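Local coordinates for protein thymidylate synthase ThyX (Streptomyces cacaoi subsp. asoensis, PDB 4P5A) that is a FAD-containing, homotetrameric UMP/dUMP methylase of the ThyX family that probably uses methylenetetrahydrofolate as methyl donor and NADPH as reductant, at residues A111-R116 / Q206-M211; Q215-W220 / V226-F231. All blocks are in the same frame, centred on the assembly; numbering follows the deposited sequence.

Contact 1 (A111-R116 / Q206-M211); sequences ATRLLR and QREIEM
R113 meets E208 side-on, two nitrogens against two oxygens: NE donates to OE1 of E208 at 2.8 Å, and NH2 of R113 reaches OE2 of E208, also at 2.8 Å. Both bonds are nearly straight, and the guanidinium and carboxylate planes lie only 22° apart, the flat bidentate form of an arginine–glutamate salt bridge. The bend of the E208 chain at chi2 (76°) helps bring its carboxylate round to the arginine. Over one face of the guanidinium sits CB of R207, 3.6 Å from CZ of R113, while the R207 side chain runs off in the opposite direction to pair with E210. Q206 crosses R113 at about a right angle, its amide nearly perpendicular to the guanidinium, and lends NE2 to OE2 of E208 at 3.1 Å from above the carboxylate plane. R113 NH1 turns back to L114 O, which further fixes the rotation of the group. Both charges have second partners: Y107 for E208, and E163 of the second subunit for R113. An alanine in place of R113 would probably leave both carboxylates short of their shared counter-charge and uncover the CB of R207. Q206, the N-cap residue of helix 207-223, also bonds R166 of the second subunit, a residue of the nucleotide pocket, so this buried ion-pair network belongs to the subunit interface beside the bound 5-bromo-UMP, consistent with the ThyX plan of substrate sites shared between chains.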
loop_
_atom_site.group_PDB
_atom_site.type_symbol
_atom_site.label_atom_id
_atom_site.label_comp_id
_atom_site.label_asym_id
_atom_site.label_seq_id
_atom_site.Cartn_x
_atom_site.Cartn_y
_atom_site.Cartn_z
ATOM N N ALA B 111 9.113 36.708 -7.620
ATOM C CA ALA B 111 9.427 37.317 -8.914
ATOM C C ALA B 111 10.221 36.404 -9.843
ATOM O O ALA B 111 10.278 36.687 -11.020
ATOM C CB ALA B 111 10.109 38.722 -8.729
ATOM N N THR B 112 10.795 35.307 -9.352
ATOM C CA THR B 112 11.594 34.403 -10.193
ATOM C C THR B 112 10.738 33.308 -10.864
ATOM O O THR B 112 11.127 32.727 -11.862
ATOM C CB THR B 112 12.765 33.713 -9.400
ATOM O OG1 THR B 112 12.218 32.753 -8.510
ATOM C CG2 THR B 112 13.507 34.700 -8.587
ATOM N N ARG B 113 9.571 33.027 -10.315
ATOM C CA ARG B 113 8.678 31.993 -10.896
ATOM C C ARG B 113 8.363 32.229 -12.392
ATOM O O ARG B 113 8.035 33.366 -12.835
ATOM C CB ARG B 113 7.378 31.985 -10.111
ATOM C CG ARG B 113 7.038 30.552 -9.553
ATOM C CD ARG B 113 6.322 29.933 -10.581
ATOM N NE ARG B 113 5.530 28.781 -10.156
ATOM C CZ ARG B 113 5.015 27.978 -11.074
ATOM N NH1 ARG B 113 5.262 28.234 -12.339
ATOM N NH2 ARG B 113 4.233 26.965 -10.768
ATOM N N LEU B 114 8.365 31.165 -13.168
ATOM C CA LEU B 114 7.974 31.321 -14.599
ATOM C C LEU B 114 6.476 31.416 -14.632
ATOM O O LEU B 114 5.806 30.598 -13.992
ATOM C CB LEU B 114 8.435 30.112 -15.395
ATOM C CG LEU B 114 9.937 29.791 -15.184
ATOM C CD1 LEU B 114 10.340 28.429 -15.728
ATOM C CD2 LEU B 114 10.852 30.880 -15.741
ATOM N N LEU B 115 5.917 32.395 -15.340
ATOM C CA LEU B 115 4.467 32.607 -15.288
ATOM C C LEU B 115 3.702 32.312 -16.560
ATOM O O LEU B 115 2.476 32.397 -16.533
ATOM C CB LEU B 115 4.126 34.029 -14.802
ATOM C CG LEU B 115 4.611 34.429 -13.416
ATOM C CD1 LEU B 115 4.317 35.937 -13.129
ATOM C CD2 LEU B 115 3.847 33.551 -12.397
ATOM N N ARG B 116 4.416 31.995 -17.647
ATOM C CA ARG B 116 3.779 31.731 -18.929
ATOM C C ARG B 116 4.009 30.338 -19.382
ATOM O O ARG B 116 4.947 29.670 -18.947
ATOM C CB ARG B 116 4.283 32.683 -19.994
ATOM C CG ARG B 116 3.772 34.017 -19.752
ATOM C CD ARG B 116 4.144 34.987 -20.826
ATOM N NE ARG B 116 3.398 36.193 -20.503
ATOM C CZ ARG B 116 2.235 36.547 -21.051
ATOM N NH1 ARG B 116 1.662 35.833 -22.020
ATOM N NH2 ARG B 116 1.672 37.678 -20.660
ATOM N N GLN B 206 4.825 20.621 -11.050
ATOM C CA GLN B 206 4.669 22.019 -10.742
ATOM C C GLN B 206 5.808 22.558 -9.908
ATOM O O GLN B 206 6.294 21.900 -8.988
ATOM C CB GLN B 206 3.298 22.259 -10.063
ATOM C CG GLN B 206 3.033 23.767 -9.774
ATOM C CD GLN B 206 1.576 24.228 -9.847
ATOM O OE1 GLN B 206 0.715 23.480 -10.154
ATOM N NE2 GLN B 206 1.341 25.602 -9.687
ATOM N N ARG B 207 6.238 23.822 -10.176
ATOM C CA ARG B 207 7.386 24.287 -9.425
ATOM C C ARG B 207 7.260 24.218 -7.874
ATOM O O ARG B 207 8.241 23.935 -7.149
ATOM C CB ARG B 207 7.618 25.765 -9.869
ATOM C CG ARG B 207 8.791 26.340 -9.095
ATOM C CD ARG B 207 10.154 25.664 -9.498
ATOM N NE ARG B 207 11.180 26.319 -8.642
ATOM C CZ ARG B 207 12.124 25.678 -7.961
ATOM N NH1 ARG B 207 12.261 24.371 -8.091
ATOM N NH2 ARG B 207 12.953 26.356 -7.155
ATOM N N GLU B 208 6.054 24.450 -7.341
ATOM C CA GLU B 208 5.921 24.522 -5.894
ATOM C C GLU B 208 6.159 23.173 -5.211
ATOM O O GLU B 208 6.869 23.082 -4.163
ATOM C CB GLU B 208 4.548 25.109 -5.495
ATOM C CG GLU B 208 4.425 26.714 -5.733
ATOM C CD GLU B 208 4.246 27.096 -7.213
ATOM O OE1 GLU B 208 4.605 28.248 -7.587
ATOM O OE2 GLU B 208 3.892 26.247 -8.053
ATOM N N ILE B 209 5.605 22.086 -5.763
ATOM C CA ILE B 209 5.976 20.792 -5.186
ATOM C C ILE B 209 7.421 20.433 -5.385
ATOM O O ILE B 209 8.046 19.801 -4.503
ATOM C CB ILE B 209 4.976 19.622 -5.644
ATOM C CG1 ILE B 209 5.261 18.313 -4.857
ATOM C CG2 ILE B 209 5.199 19.351 -7.143
ATOM C CD1 ILE B 209 4.880 18.495 -3.354
ATOM N N GLU B 210 7.992 20.975 -6.457
ATOM C CA GLU B 210 9.425 20.758 -6.681
ATOM C C GLU B 210 10.209 21.459 -5.570
ATOM O O GLU B 210 11.244 20.949 -5.157
ATOM C CB GLU B 210 9.853 21.256 -8.047
ATOM C CG GLU B 210 11.353 20.911 -8.320
ATOM C CD GLU B 210 11.774 21.371 -9.716
ATOM O OE1 GLU B 210 12.522 20.601 -10.276
ATOM O OE2 GLU B 210 11.431 22.514 -10.195
ATOM N N MET B 211 9.790 22.653 -5.137
ATOM C CA MET B 211 10.458 23.292 -3.986
ATOM C C MET B 211 10.419 22.478 -2.709
ATOM O O MET B 211 11.390 22.447 -1.948
ATOM C CB MET B 211 9.850 24.679 -3.751
ATOM C CG MET B 211 10.050 25.612 -4.997
ATOM S SD MET B 211 8.974 27.073 -4.808
ATOM C CE MET B 211 9.635 27.827 -3.318
#

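Contact 2 (Q215-W220 / V226-F231); sequences QMETAW and VTHEAF
H228 carries its ring to two partners on the 215-220 part of helix 207-223, an indole and a carboxylate. Its CB lies over the six-membered ring of W220, 4.2 Å from the centroid, over the face toward its rim, a CH-pi contact. The imidazole then turns its own edge to the same indole in an offset edge-to-face pair, with CD2 of H228 3.5 Å from CZ3 of W220 and the planes 82° apart. W220 and F231 make a second, offset edge-to-face pair, the indole edge toward the phenyl, six-membered-ring centroid to phenyl centroid 6.0 Å, so that the three rings form an aromatic cluster; CG2 of T227 closes the indole edge, 3.6 Å from CZ2 of W220. Across the contact, NE2 of H228 donates to OE2 of E217 at 2.9 Å. The bond is bent, with an angle of 133° at the hydrogen, and uses the anti lone pair of the carboxylate. E217 has CG anti to its backbone N (chi1 -175°) and an extended chain beyond, which carries the carboxylate across to the second helix. In the next shell R236 makes a salt bridge with the same OE2, and D23 takes the hydroxyl of T227. The segment axes approach to 10.6 Å, and the indole, imidazole and glutamate side chains bridge that distance. Around these consecutive helices, L186 and M187 of helix 183-193 and M70 of strand 69-77 pack on W220, while I53 of helix 48-58 lies against T227.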
loop_
_atom_site.group_PDB
_atom_site.type_symbol
_atom_site.label_atom_id
_atom_site.label_comp_id
_atom_site.label_asym_id
_atom_site.label_seq_id
_atom_site.Cartn_x
_atom_site.Cartn_y
_atom_site.Cartn_z
ATOM N N GLN B 215 13.974 20.558 -0.943
ATOM C CA GLN B 215 14.373 20.725 0.440
ATOM C C GLN B 215 14.420 19.384 1.162
ATOM O O GLN B 215 15.235 19.190 2.056
ATOM C CB GLN B 215 13.436 21.719 1.144
ATOM C CG GLN B 215 13.538 23.171 0.579
ATOM C CD GLN B 215 12.534 24.077 1.346
ATOM O OE1 GLN B 215 12.568 24.173 2.583
ATOM N NE2 GLN B 215 11.585 24.623 0.630
ATOM N N MET B 216 13.466 18.502 0.827
ATOM C CA MET B 216 13.500 17.195 1.425
ATOM C C MET B 216 14.803 16.538 1.018
ATOM O O MET B 216 15.432 15.813 1.776
ATOM C CB MET B 216 12.290 16.347 0.916
ATOM C CG MET B 216 11.055 16.813 1.667
ATOM S SD MET B 216 9.653 15.888 0.924
ATOM C CE MET B 216 8.303 16.359 2.037
ATOM N N GLU B 217 15.122 16.600 -0.257
ATOM C CA GLU B 217 16.345 15.920 -0.764
ATOM C C GLU B 217 17.621 16.419 -0.108
ATOM O O GLU B 217 18.520 15.630 0.186
ATOM C CB GLU B 217 16.421 16.104 -2.307
ATOM C CG GLU B 217 17.605 15.315 -2.907
ATOM C CD GLU B 217 17.556 15.187 -4.440
ATOM O OE1 GLU B 217 16.560 15.625 -5.087
ATOM O OE2 GLU B 217 18.510 14.593 -4.975
ATOM N N THR B 218 17.697 17.722 0.045
ATOM C CA THR B 218 18.871 18.333 0.715
ATOM C C THR B 218 19.006 17.805 2.150
ATOM O O THR B 218 20.136 17.399 2.577
ATOM C CB THR B 218 18.687 19.861 0.746
ATOM O OG1 THR B 218 18.780 20.358 -0.600
ATOM C CG2 THR B 218 19.851 20.493 1.672
ATOM N N ALA B 219 17.892 17.688 2.855
ATOM C CA ALA B 219 17.936 17.089 4.204
ATOM C C ALA B 219 18.341 15.617 4.161
ATOM O O ALA B 219 19.166 15.128 4.908
ATOM C CB ALA B 219 16.585 17.258 4.973
ATOM N N TRP B 220 17.714 14.845 3.283
ATOM C CA TRP B 220 17.972 13.419 3.199
ATOM C C TRP B 220 19.461 13.160 2.804
ATOM O O TRP B 220 20.082 12.219 3.268
ATOM C CB TRP B 220 17.066 12.833 2.122
ATOM C CG TRP B 220 17.348 11.386 1.722
ATOM C CD1 TRP B 220 17.451 10.286 2.540
ATOM C CD2 TRP B 220 17.598 10.926 0.394
ATOM N NE1 TRP B 220 17.656 9.166 1.764
ATOM C CE2 TRP B 220 17.763 9.514 0.457
ATOM C CE3 TRP B 220 17.617 11.553 -0.879
ATOM C CZ2 TRP B 220 18.045 8.748 -0.679
ATOM C CZ3 TRP B 220 17.849 10.805 -1.960
ATOM C CH2 TRP B 220 18.060 9.408 -1.877
ATOM N N VAL B 226 25.565 8.236 0.922
ATOM C CA VAL B 226 26.006 7.294 -0.121
ATOM C C VAL B 226 24.772 6.916 -0.978
ATOM O O VAL B 226 24.891 6.747 -2.202
ATOM C CB VAL B 226 26.574 6.020 0.584
ATOM C CG1 VAL B 226 26.921 4.882 -0.429
ATOM C CG2 VAL B 226 27.814 6.419 1.469
ATOM N N THR B 227 23.652 6.668 -0.300
ATOM C CA THR B 227 22.396 6.404 -1.040
ATOM C C THR B 227 22.061 7.559 -1.995
ATOM O O THR B 227 21.619 7.332 -3.174
ATOM C CB THR B 227 21.222 6.115 -0.030
ATOM O OG1 THR B 227 21.583 4.969 0.697
ATOM C CG2 THR B 227 19.926 5.699 -0.888
ATOM N N HIS B 228 22.090 8.787 -1.474
ATOM C CA HIS B 228 21.785 9.930 -2.267
ATOM C C HIS B 228 22.722 10.018 -3.499
ATOM O O HIS B 228 22.257 10.251 -4.657
ATOM C CB HIS B 228 21.850 11.161 -1.405
ATOM C CG HIS B 228 21.649 12.400 -2.191
ATOM N ND1 HIS B 228 22.715 13.055 -2.733
ATOM C CD2 HIS B 228 20.532 12.974 -2.738
ATOM C CE1 HIS B 228 22.277 14.131 -3.396
ATOM N NE2 HIS B 228 20.951 14.092 -3.436
ATOM N N GLU B 229 24.042 9.761 -3.293
ATOM C CA GLU B 229 24.939 9.752 -4.461
ATOM C C GLU B 229 24.593 8.692 -5.450
ATOM O O GLU B 229 24.582 8.972 -6.702
ATOM C CB GLU B 229 26.423 9.564 -4.080
ATOM C CG GLU B 229 26.898 10.759 -3.340
ATOM C CD GLU B 229 27.044 12.023 -4.166
ATOM O OE1 GLU B 229 28.046 12.060 -4.958
ATOM O OE2 GLU B 229 26.214 12.990 -3.974
ATOM N N ALA B 230 24.299 7.498 -4.965
ATOM C CA ALA B 230 23.935 6.373 -5.879
ATOM C C ALA B 230 22.612 6.658 -6.631
ATOM O O ALA B 230 22.474 6.335 -7.799
ATOM C CB ALA B 230 23.772 5.021 -5.051
ATOM N N PHE B 231 21.609 7.223 -5.932
ATOM C CA PHE B 231 20.339 7.515 -6.587
ATOM C C PHE B 231 20.588 8.414 -7.797
ATOM O O PHE B 231 20.027 8.199 -8.856
ATOM C CB PHE B 231 19.523 8.303 -5.595
ATOM C CG PHE B 231 18.148 8.766 -6.133
ATOM C CD1 PHE B 231 17.841 10.158 -6.093
ATOM C CD2 PHE B 231 17.200 7.807 -6.627
ATOM C CE1 PHE B 231 16.571 10.664 -6.548
ATOM C CE2 PHE B 231 15.966 8.326 -7.113
ATOM C CZ PHE B 231 15.651 9.698 -7.069
#

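Contact 1 is complete before the first residue of contact 2, and only three residues separate 206-211 from 215-220; the centres of the two contacts are 22 Å apart. Helix 207-223 is common to both: its N-terminal end joins the loop between strands 105-107 and 116-118, and its later turns meet helix 225-233. The first contact is long-range and reaches the second subunit and the nucleotide site; the second is local and involves no other chain. Helix 183-193, which contributes to FAD binding, packs against segments of both. Helix 207-223 thus runs from the shared substrate site to the C-terminal helix 225-233 of the same subunit.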